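Local structure of dITP/XTP pyrophosphatase (Coxiella burnetii, 3TQU) at residues Gly65-Ala70 and Leu127-Asn132; Gly74-Ala79 and Ser120-Ile125; Glu144-Arg149 and Ile162-Ser167; Glu150-Asn155 and Gln169-Glu174. The protein probably hydrolyses non-canonical purine nucleoside triphosphates such as XTP, dITP and ITP to monophosphate and diphosphate, cleansing the nucleotide pool with the help of magnesium. All coordinates share one frame; numbering follows the deposited sequence.

Interaction 1 (Gly65-Ala70 and Leu127-Asn132); sequences GLPALA and LMENEN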
loop_
_atom_site.group_PDB
_atom_site.type_symbol
_atom_site.label_atom_id
_atom_site.label_comp_id
_atom_site.label_asym_id
_atom_site.label_seq_id
_atom_site.Cartn_x
_atom_site.Cartn_y
_atom_site.Cartn_z
ATOM N N GLY A 65 9.357 -20.099 1.051
ATOM C CA GLY A 65 8.908 -20.517 -0.265
ATOM C C GLY A 65 7.394 -20.523 -0.388
ATOM O O GLY A 65 6.847 -20.936 -1.412
ATOM N N LEU A 66 6.714 -20.065 0.660
ATOM C CA LEU A 66 5.255 -19.994 0.665
ATOM C C LEU A 66 4.801 -18.539 0.589
ATOM O O LEU A 66 5.597 -17.635 0.822
ATOM C CB LEU A 66 4.700 -20.619 1.944
ATOM C CG LEU A 66 4.807 -22.126 2.173
ATOM C CD1 LEU A 66 4.209 -22.472 3.526
ATOM C CD2 LEU A 66 4.112 -22.901 1.070
ATOM N N PRO A 67 3.518 -18.312 0.260
ATOM C CA PRO A 67 2.948 -16.967 0.395
ATOM C C PRO A 67 3.094 -16.514 1.842
ATOM O O PRO A 67 3.085 -17.354 2.735
ATOM C CB PRO A 67 1.469 -17.179 0.065
ATOM C CG PRO A 67 1.433 -18.419 -0.766
ATOM C CD PRO A 67 2.535 -19.287 -0.246
ATOM N N ALA A 68 3.233 -15.215 2.077
ATOM C CA ALA A 68 3.448 -14.737 3.434
ATOM C C ALA A 68 2.654 -13.470 3.695
ATOM O O ALA A 68 2.477 -12.639 2.803
ATOM C CB ALA A 68 4.928 -14.507 3.692
ATOM N N LEU A 69 2.179 -13.333 4.927
ATOM C CA LEU A 69 1.377 -12.187 5.321
ATOM C C LEU A 69 1.999 -11.520 6.536
ATOM O O LEU A 69 2.354 -12.190 7.512
ATOM C CB LEU A 69 -0.052 -12.632 5.635
ATOM C CG LEU A 69 -1.092 -11.558 5.952
ATOM C CD1 LEU A 69 -2.483 -12.069 5.626
ATOM C CD2 LEU A 69 -1.003 -11.110 7.412
ATOM N N ALA A 70 2.141 -10.201 6.474
ATOM C CA ALA A 70 2.674 -9.453 7.601
ATOM C C ALA A 70 1.893 -8.162 7.787
ATOM O O ALA A 70 1.191 -7.716 6.879
ATOM C CB ALA A 70 4.150 -9.155 7.393
ATOM N N LEU A 127 0.071 -8.957 1.944
ATOM C CA LEU A 127 0.092 -10.369 1.583
ATOM C C LEU A 127 0.850 -10.551 0.273
ATOM O O LEU A 127 0.450 -10.015 -0.762
ATOM C CB LEU A 127 -1.337 -10.901 1.441
ATOM C CG LEU A 127 -1.478 -12.340 0.949
ATOM C CD1 LEU A 127 -0.653 -13.278 1.816
ATOM C CD2 LEU A 127 -2.942 -12.767 0.917
HETATM N N MSE A 128 1.954 -11.294 0.329
HETATM C CA MSE A 128 2.785 -11.544 -0.848
HETATM C C MSE A 128 2.600 -12.972 -1.351
HETATM O O MSE A 128 2.608 -13.911 -0.561
HETATM C CB MSE A 128 4.260 -11.332 -0.501
HETATM C CG MSE A 128 4.599 -9.944 0.007
HETATM SE SE MSE A 128 5.222 -8.783 -1.420
HETATM C CE MSE A 128 6.962 -9.607 -1.748
ATOM N N GLU A 129 2.437 -13.137 -2.661
ATOM C CA GLU A 129 2.347 -14.469 -3.249
ATOM C C GLU A 129 3.692 -15.182 -3.135
ATOM O O GLU A 129 3.752 -16.373 -2.836
ATOM C CB GLU A 129 1.901 -14.394 -4.709
ATOM C CG GLU A 129 1.714 -15.750 -5.362
ATOM C CD GLU A 129 0.742 -16.638 -4.604
ATOM O OE1 GLU A 129 -0.118 -16.098 -3.875
ATOM O OE2 GLU A 129 0.843 -17.877 -4.735
ATOM N N ASN A 130 4.765 -14.440 -3.384
ATOM C CA ASN A 130 6.121 -14.899 -3.094
ATOM C C ASN A 130 7.052 -13.702 -2.944
ATOM O O ASN A 130 6.605 -12.558 -3.010
ATOM C CB ASN A 130 6.631 -15.891 -4.145
ATOM C CG ASN A 130 6.624 -15.323 -5.550
ATOM O OD1 ASN A 130 7.034 -14.185 -5.780
ATOM N ND2 ASN A 130 6.158 -16.121 -6.502
ATOM N N GLU A 131 8.341 -13.952 -2.735
ATOM C CA GLU A 131 9.252 -12.853 -2.418
ATOM C C GLU A 131 9.445 -11.882 -3.581
ATOM O O GLU A 131 9.861 -10.743 -3.378
ATOM C CB GLU A 131 10.604 -13.365 -1.904
ATOM C CG GLU A 131 11.477 -14.028 -2.951
ATOM C CD GLU A 131 11.220 -15.515 -3.061
ATOM O OE1 GLU A 131 10.086 -15.949 -2.772
ATOM O OE2 GLU A 131 12.159 -16.250 -3.431
ATOM N N ASN A 132 9.134 -12.329 -4.794
ATOM C CA ASN A 132 9.270 -11.482 -5.974
ATOM C C ASN A 132 7.974 -10.779 -6.386
ATOM O O ASN A 132 7.959 -10.030 -7.364
ATOM C CB ASN A 132 9.835 -12.276 -7.157
ATOM C CG ASN A 132 11.226 -12.815 -6.888
ATOM O OD1 ASN A 132 11.439 -14.026 -6.871
ATOM N ND2 ASN A 132 12.183 -11.916 -6.678
HETATM O O HOH W 1 4.834 -18.892 -2.854
#

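Interaction 2 (Gly74-Ala79 and Ser120-Ile125); sequences GLTIAA and SFHCVI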
loop_
_atom_site.group_PDB
_atom_site.type_symbol
_atom_site.label_atom_id
_atom_site.label_comp_id
_atom_site.label_asym_id
_atom_site.label_seq_id
_atom_site.Cartn_x
_atom_site.Cartn_y
_atom_site.Cartn_z
ATOM N N GLY A 74 0.587 1.308 14.188
ATOM C CA GLY A 74 1.071 2.371 15.041
ATOM C C GLY A 74 0.042 3.444 15.305
ATOM O O GLY A 74 -1.063 3.423 14.761
ATOM N N LEU A 75 0.424 4.382 16.163
ATOM C CA LEU A 75 -0.410 5.513 16.522
ATOM C C LEU A 75 0.169 6.747 15.848
ATOM O O LEU A 75 1.378 6.968 15.904
ATOM C CB LEU A 75 -0.385 5.695 18.038
ATOM C CG LEU A 75 -1.200 6.837 18.632
ATOM C CD1 LEU A 75 -2.674 6.685 18.283
ATOM C CD2 LEU A 75 -0.996 6.890 20.142
ATOM N N THR A 76 -0.681 7.538 15.197
ATOM C CA THR A 76 -0.240 8.790 14.598
ATOM C C THR A 76 -1.003 9.942 15.234
ATOM O O THR A 76 -2.223 9.899 15.346
ATOM C CB THR A 76 -0.461 8.815 13.076
ATOM O OG1 THR A 76 -1.862 8.730 12.790
ATOM C CG2 THR A 76 0.266 7.654 12.409
ATOM N N ILE A 77 -0.277 10.971 15.651
ATOM C CA ILE A 77 -0.894 12.109 16.322
ATOM C C ILE A 77 -0.706 13.396 15.526
ATOM O O ILE A 77 0.417 13.825 15.268
ATOM C CB ILE A 77 -0.358 12.263 17.754
ATOM C CG1 ILE A 77 -0.653 10.988 18.552
ATOM C CG2 ILE A 77 -0.979 13.471 18.425
ATOM C CD1 ILE A 77 -0.063 10.972 19.956
ATOM N N ALA A 78 -1.825 14.005 15.144
ATOM C CA ALA A 78 -1.817 15.172 14.269
ATOM C C ALA A 78 -0.884 16.275 14.763
ATOM O O ALA A 78 -0.059 16.783 14.006
ATOM C CB ALA A 78 -3.234 15.706 14.078
ATOM N N ALA A 79 -1.013 16.638 16.035
ATOM C CA ALA A 79 -0.217 17.720 16.604
ATOM C C ALA A 79 1.271 17.386 16.651
ATOM O O ALA A 79 2.105 18.275 16.805
ATOM C CB ALA A 79 -0.722 18.082 17.991
ATOM N N SER A 120 -4.874 8.819 15.208
ATOM C CA SER A 120 -5.400 7.659 14.507
ATOM C C SER A 120 -4.510 6.451 14.744
ATOM O O SER A 120 -3.285 6.581 14.829
ATOM C CB SER A 120 -5.494 7.933 13.005
ATOM O OG SER A 120 -6.249 9.101 12.747
ATOM N N PHE A 121 -5.135 5.285 14.878
ATOM C CA PHE A 121 -4.421 4.015 14.850
ATOM C C PHE A 121 -4.444 3.504 13.418
ATOM O O PHE A 121 -5.469 3.607 12.740
ATOM C CB PHE A 121 -5.111 2.981 15.740
ATOM C CG PHE A 121 -4.589 2.933 17.146
ATOM C CD1 PHE A 121 -3.256 2.654 17.395
ATOM C CD2 PHE A 121 -5.441 3.128 18.219
ATOM C CE1 PHE A 121 -2.775 2.597 18.691
ATOM C CE2 PHE A 121 -4.967 3.068 19.521
ATOM C CZ PHE A 121 -3.631 2.804 19.753
ATOM N N HIS A 122 -3.325 2.945 12.966
ATOM C CA HIS A 122 -3.236 2.393 11.621
ATOM C C HIS A 122 -2.793 0.943 11.667
ATOM O O HIS A 122 -1.905 0.581 12.443
ATOM C CB HIS A 122 -2.241 3.185 10.771
ATOM C CG HIS A 122 -2.640 4.605 10.540
ATOM N ND1 HIS A 122 -3.235 5.030 9.371
ATOM C CD2 HIS A 122 -2.533 5.702 11.327
ATOM C CE1 HIS A 122 -3.475 6.327 9.448
ATOM N NE2 HIS A 122 -3.057 6.759 10.625
ATOM N N CYS A 123 -3.406 0.116 10.826
ATOM C CA CYS A 123 -2.936 -1.244 10.617
ATOM C C CYS A 123 -2.822 -1.515 9.127
ATOM O O CYS A 123 -3.810 -1.427 8.395
ATOM C CB CYS A 123 -3.881 -2.263 11.249
ATOM S SG CYS A 123 -3.419 -3.977 10.887
ATOM N N VAL A 124 -1.616 -1.840 8.677
ATOM C CA VAL A 124 -1.399 -2.144 7.272
ATOM C C VAL A 124 -0.950 -3.587 7.144
ATOM O O VAL A 124 0.065 -3.984 7.716
ATOM C CB VAL A 124 -0.340 -1.222 6.638
ATOM C CG1 VAL A 124 -0.161 -1.558 5.151
ATOM C CG2 VAL A 124 -0.731 0.237 6.814
ATOM N N ILE A 125 -1.728 -4.364 6.401
ATOM C CA ILE A 125 -1.433 -5.765 6.155
ATOM C C ILE A 125 -0.929 -5.919 4.729
ATOM O O ILE A 125 -1.494 -5.345 3.795
ATOM C CB ILE A 125 -2.698 -6.633 6.348
ATOM C CG1 ILE A 125 -3.159 -6.567 7.804
ATOM C CG2 ILE A 125 -2.443 -8.077 5.925
ATOM C CD1 ILE A 125 -4.459 -7.301 8.077
HETATM O O HOH W 2 -3.506 11.216 12.635
#

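Interaction 3 (Glu144-Arg149 and Ile162-Ser167); sequences EGEIAR and IFYVPS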
loop_
_atom_site.group_PDB
_atom_site.type_symbol
_atom_site.label_atom_id
_atom_site.label_comp_id
_atom_site.label_asym_id
_atom_site.label_seq_id
_atom_site.Cartn_x
_atom_site.Cartn_y
_atom_site.Cartn_z
ATOM N N GLU A 144 -9.919 6.410 13.801
ATOM C CA GLU A 144 -9.766 7.802 14.234
ATOM C C GLU A 144 -10.280 8.049 15.654
ATOM O O GLU A 144 -11.353 7.578 16.027
ATOM C CB GLU A 144 -10.480 8.745 13.260
ATOM C CG GLU A 144 -10.043 8.592 11.811
ATOM C CD GLU A 144 -10.791 9.525 10.877
ATOM O OE1 GLU A 144 -11.614 10.324 11.369
ATOM O OE2 GLU A 144 -10.559 9.459 9.651
ATOM N N GLY A 145 -9.517 8.801 16.438
ATOM C CA GLY A 145 -9.930 9.152 17.783
ATOM C C GLY A 145 -9.215 10.380 18.309
ATOM O O GLY A 145 -8.788 11.238 17.538
ATOM N N GLU A 146 -9.087 10.462 19.630
ATOM C CA GLU A 146 -8.430 11.589 20.280
ATOM C C GLU A 146 -7.567 11.079 21.420
ATOM O O GLU A 146 -7.869 10.046 22.017
ATOM C CB GLU A 146 -9.464 12.569 20.837
ATOM C CG GLU A 146 -10.422 13.129 19.803
ATOM C CD GLU A 146 -11.497 13.998 20.425
ATOM O OE1 GLU A 146 -11.497 14.147 21.666
ATOM O OE2 GLU A 146 -12.342 14.528 19.675
ATOM N N ILE A 147 -6.495 11.803 21.724
ATOM C CA ILE A 147 -5.641 11.448 22.851
ATOM C C ILE A 147 -6.188 12.054 24.139
ATOM O O ILE A 147 -6.365 13.268 24.240
ATOM C CB ILE A 147 -4.190 11.923 22.640
ATOM C CG1 ILE A 147 -3.650 11.408 21.307
ATOM C CG2 ILE A 147 -3.303 11.461 23.791
ATOM C CD1 ILE A 147 -3.600 9.887 21.211
ATOM N N ALA A 148 -6.458 11.203 25.122
ATOM C CA ALA A 148 -7.004 11.662 26.391
ATOM C C ALA A 148 -5.945 12.390 27.213
ATOM O O ALA A 148 -4.755 12.337 26.900
ATOM C CB ALA A 148 -7.582 10.493 27.172
ATOM N N ARG A 149 -6.390 13.072 28.263
ATOM C CA ARG A 149 -5.498 13.831 29.129
ATOM C C ARG A 149 -4.792 12.904 30.111
ATOM O O ARG A 149 -3.675 13.177 30.545
ATOM C CB ARG A 149 -6.282 14.902 29.892
ATOM C CG ARG A 149 -7.070 15.859 29.007
ATOM C CD ARG A 149 -6.192 16.967 28.450
ATOM N NE ARG A 149 -6.940 17.860 27.568
ATOM C CZ ARG A 149 -6.445 18.971 27.035
ATOM N NH1 ARG A 149 -5.197 19.337 27.298
ATOM N NH2 ARG A 149 -7.197 19.721 26.239
ATOM N N ILE A 162 -5.040 5.827 26.484
ATOM C CA ILE A 162 -5.173 7.246 26.142
ATOM C C ILE A 162 -5.805 7.492 24.773
ATOM O O ILE A 162 -5.848 8.628 24.303
ATOM C CB ILE A 162 -3.829 8.012 26.221
ATOM C CG1 ILE A 162 -2.787 7.378 25.295
ATOM C CG2 ILE A 162 -3.335 8.085 27.661
ATOM C CD1 ILE A 162 -1.485 8.165 25.217
ATOM N N PHE A 163 -6.295 6.436 24.134
ATOM C CA PHE A 163 -6.950 6.599 22.845
ATOM C C PHE A 163 -8.463 6.703 23.006
ATOM O O PHE A 163 -9.166 5.695 23.045
ATOM C CB PHE A 163 -6.591 5.463 21.892
ATOM C CG PHE A 163 -7.055 5.695 20.485
ATOM C CD1 PHE A 163 -6.333 6.515 19.635
ATOM C CD2 PHE A 163 -8.217 5.108 20.015
ATOM C CE1 PHE A 163 -6.759 6.740 18.337
ATOM C CE2 PHE A 163 -8.645 5.326 18.718
ATOM C CZ PHE A 163 -7.913 6.142 17.880
ATOM N N TYR A 164 -8.949 7.935 23.109
ATOM C CA TYR A 164 -10.373 8.198 23.275
ATOM C C TYR A 164 -11.127 7.948 21.975
ATOM O O TYR A 164 -10.751 8.460 20.918
ATOM C CB TYR A 164 -10.590 9.638 23.748
ATOM C CG TYR A 164 -12.042 10.014 23.965
ATOM C CD1 TYR A 164 -12.717 10.812 23.050
ATOM C CD2 TYR A 164 -12.734 9.577 25.087
ATOM C CE1 TYR A 164 -14.042 11.164 23.246
ATOM C CE2 TYR A 164 -14.060 9.922 25.291
ATOM C CZ TYR A 164 -14.708 10.714 24.365
ATOM O OH TYR A 164 -16.025 11.064 24.556
ATOM N N VAL A 165 -12.190 7.156 22.058
ATOM C CA VAL A 165 -12.984 6.808 20.887
ATOM C C VAL A 165 -14.307 7.560 20.919
ATOM O O VAL A 165 -15.241 7.147 21.603
ATOM C CB VAL A 165 -13.256 5.296 20.834
ATOM C CG1 VAL A 165 -13.978 4.928 19.545
ATOM C CG2 VAL A 165 -11.948 4.526 20.956
ATOM N N PRO A 166 -14.385 8.675 20.176
ATOM C CA PRO A 166 -15.529 9.591 20.177
ATOM C C PRO A 166 -16.867 8.881 19.998
ATOM O O PRO A 166 -17.840 9.238 20.662
ATOM C CB PRO A 166 -15.244 10.498 18.977
ATOM C CG PRO A 166 -13.763 10.530 18.895
ATOM C CD PRO A 166 -13.318 9.136 19.269
ATOM N N SER A 167 -16.911 7.885 19.119
ATOM C CA SER A 167 -18.157 7.183 18.821
ATOM C C SER A 167 -18.715 6.444 20.035
ATOM O O SER A 167 -19.926 6.237 20.146
ATOM C CB SER A 167 -17.939 6.190 17.683
ATOM O OG SER A 167 -17.007 5.194 18.064
#

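Interaction 4 (Glu150-Asn155 and Gln169-Glu174); sequences EPRGKN and QRTAAE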
loop_
_atom_site.group_PDB
_atom_site.type_symbol
_atom_site.label_atom_id
_atom_site.label_comp_id
_atom_site.label_asym_id
_atom_site.label_seq_id
_atom_site.Cartn_x
_atom_site.Cartn_y
_atom_site.Cartn_z
ATOM N N GLU A 150 -5.458 11.812 30.466
ATOM C CA GLU A 150 -4.883 10.820 31.369
ATOM C C GLU A 150 -5.372 9.420 31.006
ATOM O O GLU A 150 -6.447 9.269 30.427
ATOM C CB GLU A 150 -5.224 11.148 32.827
ATOM C CG GLU A 150 -6.712 11.164 33.137
ATOM C CD GLU A 150 -7.004 11.449 34.601
ATOM O OE1 GLU A 150 -6.798 12.602 35.039
ATOM O OE2 GLU A 150 -7.435 10.519 35.316
ATOM N N PRO A 151 -4.580 8.392 31.339
ATOM C CA PRO A 151 -4.927 7.007 31.002
ATOM C C PRO A 151 -6.201 6.537 31.705
ATOM O O PRO A 151 -6.387 6.815 32.889
ATOM C CB PRO A 151 -3.726 6.208 31.521
ATOM C CG PRO A 151 -2.615 7.200 31.630
ATOM C CD PRO A 151 -3.277 8.484 32.018
ATOM N N ARG A 152 -7.062 5.836 30.971
ATOM C CA ARG A 152 -8.284 5.258 31.526
ATOM C C ARG A 152 -8.572 3.908 30.879
ATOM O O ARG A 152 -8.401 3.748 29.675
ATOM C CB ARG A 152 -9.478 6.190 31.298
ATOM C CG ARG A 152 -9.660 7.262 32.356
ATOM C CD ARG A 152 -10.971 8.015 32.166
ATOM N NE ARG A 152 -10.934 8.933 31.029
ATOM C CZ ARG A 152 -11.552 8.725 29.870
ATOM N NH1 ARG A 152 -12.270 7.626 29.679
ATOM N NH2 ARG A 152 -11.454 9.624 28.899
ATOM N N GLY A 153 -9.015 2.937 31.672
ATOM C CA GLY A 153 -9.395 1.646 31.125
ATOM C C GLY A 153 -8.480 0.507 31.530
ATOM O O GLY A 153 -7.272 0.693 31.676
ATOM N N LYS A 154 -9.062 -0.679 31.691
ATOM C CA LYS A 154 -8.345 -1.838 32.216
ATOM C C LYS A 154 -7.949 -2.833 31.128
ATOM O O LYS A 154 -7.147 -3.734 31.370
ATOM C CB LYS A 154 -9.210 -2.548 33.260
ATOM C CG LYS A 154 -10.446 -3.208 32.668
ATOM C CD LYS A 154 -11.433 -3.640 33.740
ATOM C CE LYS A 154 -12.651 -4.305 33.110
ATOM N NZ LYS A 154 -13.752 -4.517 34.088
ATOM N N ASN A 155 -8.512 -2.677 29.935
ATOM C CA ASN A 155 -8.275 -3.636 28.857
ATOM C C ASN A 155 -7.218 -3.206 27.840
ATOM O O ASN A 155 -6.693 -2.096 27.894
ATOM C CB ASN A 155 -9.586 -3.961 28.137
ATOM C CG ASN A 155 -10.621 -4.568 29.062
ATOM O OD1 ASN A 155 -10.295 -5.371 29.936
ATOM N ND2 ASN A 155 -11.877 -4.180 28.878
ATOM N N GLN A 169 -17.520 7.268 23.298
ATOM C CA GLN A 169 -17.274 8.105 24.470
ATOM C C GLN A 169 -16.560 7.299 25.552
ATOM O O GLN A 169 -16.896 7.384 26.732
ATOM C CB GLN A 169 -18.580 8.703 25.007
ATOM C CG GLN A 169 -19.446 9.341 23.931
ATOM C CD GLN A 169 -20.460 10.318 24.487
ATOM O OE1 GLN A 169 -20.171 11.076 25.415
ATOM N NE2 GLN A 169 -21.657 10.310 23.916
ATOM N N ARG A 170 -15.578 6.513 25.121
ATOM C CA ARG A 170 -14.759 5.684 25.997
ATOM C C ARG A 170 -13.395 5.532 25.333
ATOM O O ARG A 170 -13.286 5.659 24.116
ATOM C CB ARG A 170 -15.380 4.296 26.153
ATOM C CG ARG A 170 -16.590 4.213 27.069
ATOM C CD ARG A 170 -17.328 2.898 26.845
ATOM N NE ARG A 170 -18.375 3.020 25.831
ATOM C CZ ARG A 170 -19.018 1.991 25.288
ATOM N NH1 ARG A 170 -18.719 0.750 25.647
ATOM N NH2 ARG A 170 -19.962 2.203 24.378
ATOM N N THR A 171 -12.358 5.260 26.119
ATOM C CA THR A 171 -11.047 4.993 25.538
ATOM C C THR A 171 -11.017 3.557 25.036
ATOM O O THR A 171 -11.895 2.764 25.368
ATOM C CB THR A 171 -9.904 5.196 26.552
ATOM O OG1 THR A 171 -9.972 4.180 27.562
ATOM C CG2 THR A 171 -9.992 6.573 27.195
ATOM N N ALA A 172 -10.010 3.222 24.235
ATOM C CA ALA A 172 -9.876 1.869 23.706
ATOM C C ALA A 172 -9.728 0.846 24.826
ATOM O O ALA A 172 -10.178 -0.292 24.702
ATOM C CB ALA A 172 -8.689 1.784 22.757
ATOM N N ALA A 173 -9.089 1.255 25.916
ATOM C CA ALA A 173 -8.852 0.362 27.044
ATOM C C ALA A 173 -10.121 0.152 27.868
ATOM O O ALA A 173 -10.216 -0.806 28.637
ATOM C CB ALA A 173 -7.732 0.900 27.921
ATOM N N GLU A 174 -11.089 1.052 27.709
ATOM C CA GLU A 174 -12.365 0.937 28.409
ATOM C C GLU A 174 -13.335 0.017 27.683
ATOM O O GLU A 174 -14.272 -0.507 28.281
ATOM C CB GLU A 174 -13.014 2.310 28.598
ATOM C CG GLU A 174 -12.421 3.125 29.730
ATOM C CD GLU A 174 -13.162 4.429 29.957
ATOM O OE1 GLU A 174 -13.348 5.190 28.985
ATOM O OE2 GLU A 174 -13.561 4.690 31.110
#

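Interaction 1 (Gly65-Ala70 and Leu127-Asn132)
Pro67 and Glu129 lie side by side and point the same way where two antiparallel strands run out into loops. The carboxylate is brought alongside the proline ring because CG of Glu129 stands anti to its own N (chi1 -177°) and the chain then bends at the next bond, leaving OE2 4.0 Å from Pro67 CG. The proline CA also lies against backbone oxygens, 3.2 Å from Met128 O.

One step inward, Ala68 and Met128 form a hydrogen-bonded pair, with Met128 N to Ala68 O at 2.9 Å and the return bond from Ala68 N to Met128 O at 3.0 Å. Leu127 reaches across on the other face: its CD1 methyl sits 3.3 Å from Ala68 O and 3.9 Å from Leu69 CB. A water lies within hydrogen-bonding reach of both Gly65 O and Glu129 O, linking the ends where direct pairing has stopped.

Around this end of the sheet, strand 5-9 flanks strand 68-77 on its other edge, and its Ile7 and Leu9 meet Leu127 and Leu69. Helix 49-64 covers the face that carries Ala68, with Ala60 and Ala61 packed on it.

Interaction 2 (Gly74-Ala79 and Ser120-Ile125)
Gly74, Thr76 and His122 have the most surface buried where strands 68-77 and 118-128 pair antiparallel. Gly74 contributes backbone alone: its N donates to His122 O at 3.1 Å, and its O receives His122 N at 2.9 Å. The same oxygen also lies at the edge of the Phe121 ring. Two residues on, Thr76 and Ser120 repeat the reciprocal pairing, with Thr76 N to Ser120 O at 2.8 Å.

On the face that carries Thr76 and His122, these two side chains cross at about a right angle. With chi1 at 63°, Thr76 OG1 sits between its own N and carbonyl carbon, and it meets the imidazole edge in the ring plane, 3.2 Å from His122 NE2; either partner could donate. CG2 of the threonine touches His122 CD2 at 3.6 Å. The hydroxyl also bonds a water, while ND1 of the histidine is taken by His140, so both ring nitrogens are engaged.

On the other face Leu75 CD1 makes a CH-pi contact over the Phe121 ring, 4.1 Å from its centroid and 9° off the normal. Phe121 also stacks on His185, and Leu75 packs on Tyr159; both partners are predicted substrate-binding residues. This paired backbone belongs to the central mixed sheet of the HAM1 fold, whose Leu75-Phe121 face adjoins the predicted nucleotide site.

Interaction 3 (Glu144-Arg149 and Ile162-Ser167)
Ile147 and Phe163 form a non-hydrogen-bonded pair, and Glu146 and Tyr164 a hydrogen-bonded one, where the short strand 163-165 adds antiparallel to strand 137-147 in the mixed sheet of the HAM1 fold. The strand segments diverge, their directions differing by 128°, and the ladder has two pairs.

Backbone hydrogen bonds come first. Glu146 N donates to Tyr164 O at 2.9 Å, and Tyr164 N returns a bond to Glu146 O. Beyond the ladder, Ala148 N reaches Ile162 O at 2.8 Å. That oxygen also receives a CA-H contact from Ile147, so the carbonyl of Ile162 is held from two neighbouring residues.

Apolar packing gathers about Ile147 and Phe163. CG2 of Ile147 meets CD1 of Ile162 at 4.0 Å as the two side chains cross obliquely, and helix 98-112 covers both through Leu109, Ile102 and Val105. Phe163 brings its ring to Gly145, CZ 3.4 Å from Gly145 N, its CG anti to the backbone N (chi1 -171°), while its other contacts with Phe121 and Trp143 extend an aromatic cluster. Gly145 has no side chain to obstruct this approach, and Pro166 CD closes on its CA from the same partner segment.

On the Glu146-Tyr164 face, an acidic group lies beside an aromatic one. The two side chains run alongside each other in the same direction, with carboxylate and ring planes 39° apart, and Glu146 OE1 comes to rest 3.8 Å from Tyr164 CD1.

Interaction 4 (Glu150-Asn155 and Gln169-Glu174)
The clear backbone bond between Glu150-Asn155 and Gln169-Glu174 is Asn155 N to Ala173 O at 2.8 Å, made as an irregular loop wraps the turn that follows strand 170-171.

Thr171 grips the loop with both branches. Its hydroxyl donates to Arg152 O at 2.7 Å, approaching from above the carbonyl plane, 48° out of it. Its methyl CG2 lies over one face of the Arg152 guanidinium, 3.5 Å from NH1. The arginine chain bends at chi3 (-74°), curling the guanidinium back over the threonine.

At the edge of that guanidinium, NH1 forms a salt bridge with Glu174 OE1 at 2.8 Å. The two planar groups are turned 65° against each other, and this one oxygen carries the close contact. OE1 serves a second donor, accepting Thr171 N at 3.0 Å through its anti lone pair, so the carboxylate ties its own turn together while holding the arginine.

Ala173 CB sits against loop carbonyls, 3.2 Å from Asn155 O and 3.4 Å from Arg152 O. Gly153 CA passes 3.6 Å from Glu174 CG, its lack of a side chain allowing the close approach. The amide of Asn155 turns to Leu175 O, and Ala173 touches Asp160, a predicted substrate-binding residue.

Shared by the guanidinium and the Thr171 N-H, OE1 of Glu174 ties loop and turn together, and these two donors would probably stabilise the carboxylate as the anion.

Overall arrangement
One mixed sheet joins all four contacts, and they show how a single sheet can serve distant parts of a fold. Interactions 1 and 2 pair the same strands, 68-77 and 118-128, with centres about 24 Å apart on opposite sides of the chain's centre; interaction 2 is nested within the loop closed by interaction 1, and both touch the second subunit. Interaction 3 follows along the chain, its centre about 12 Å from that of interaction 2, where Ile77 packs on Ile147. Interactions 3 and 4 interlock, their segments alternating in sequence with centres about 9 Å apart. The shared sheet thus links the dimer contacts to the predicted substrate site, which interaction 2 already adjoins.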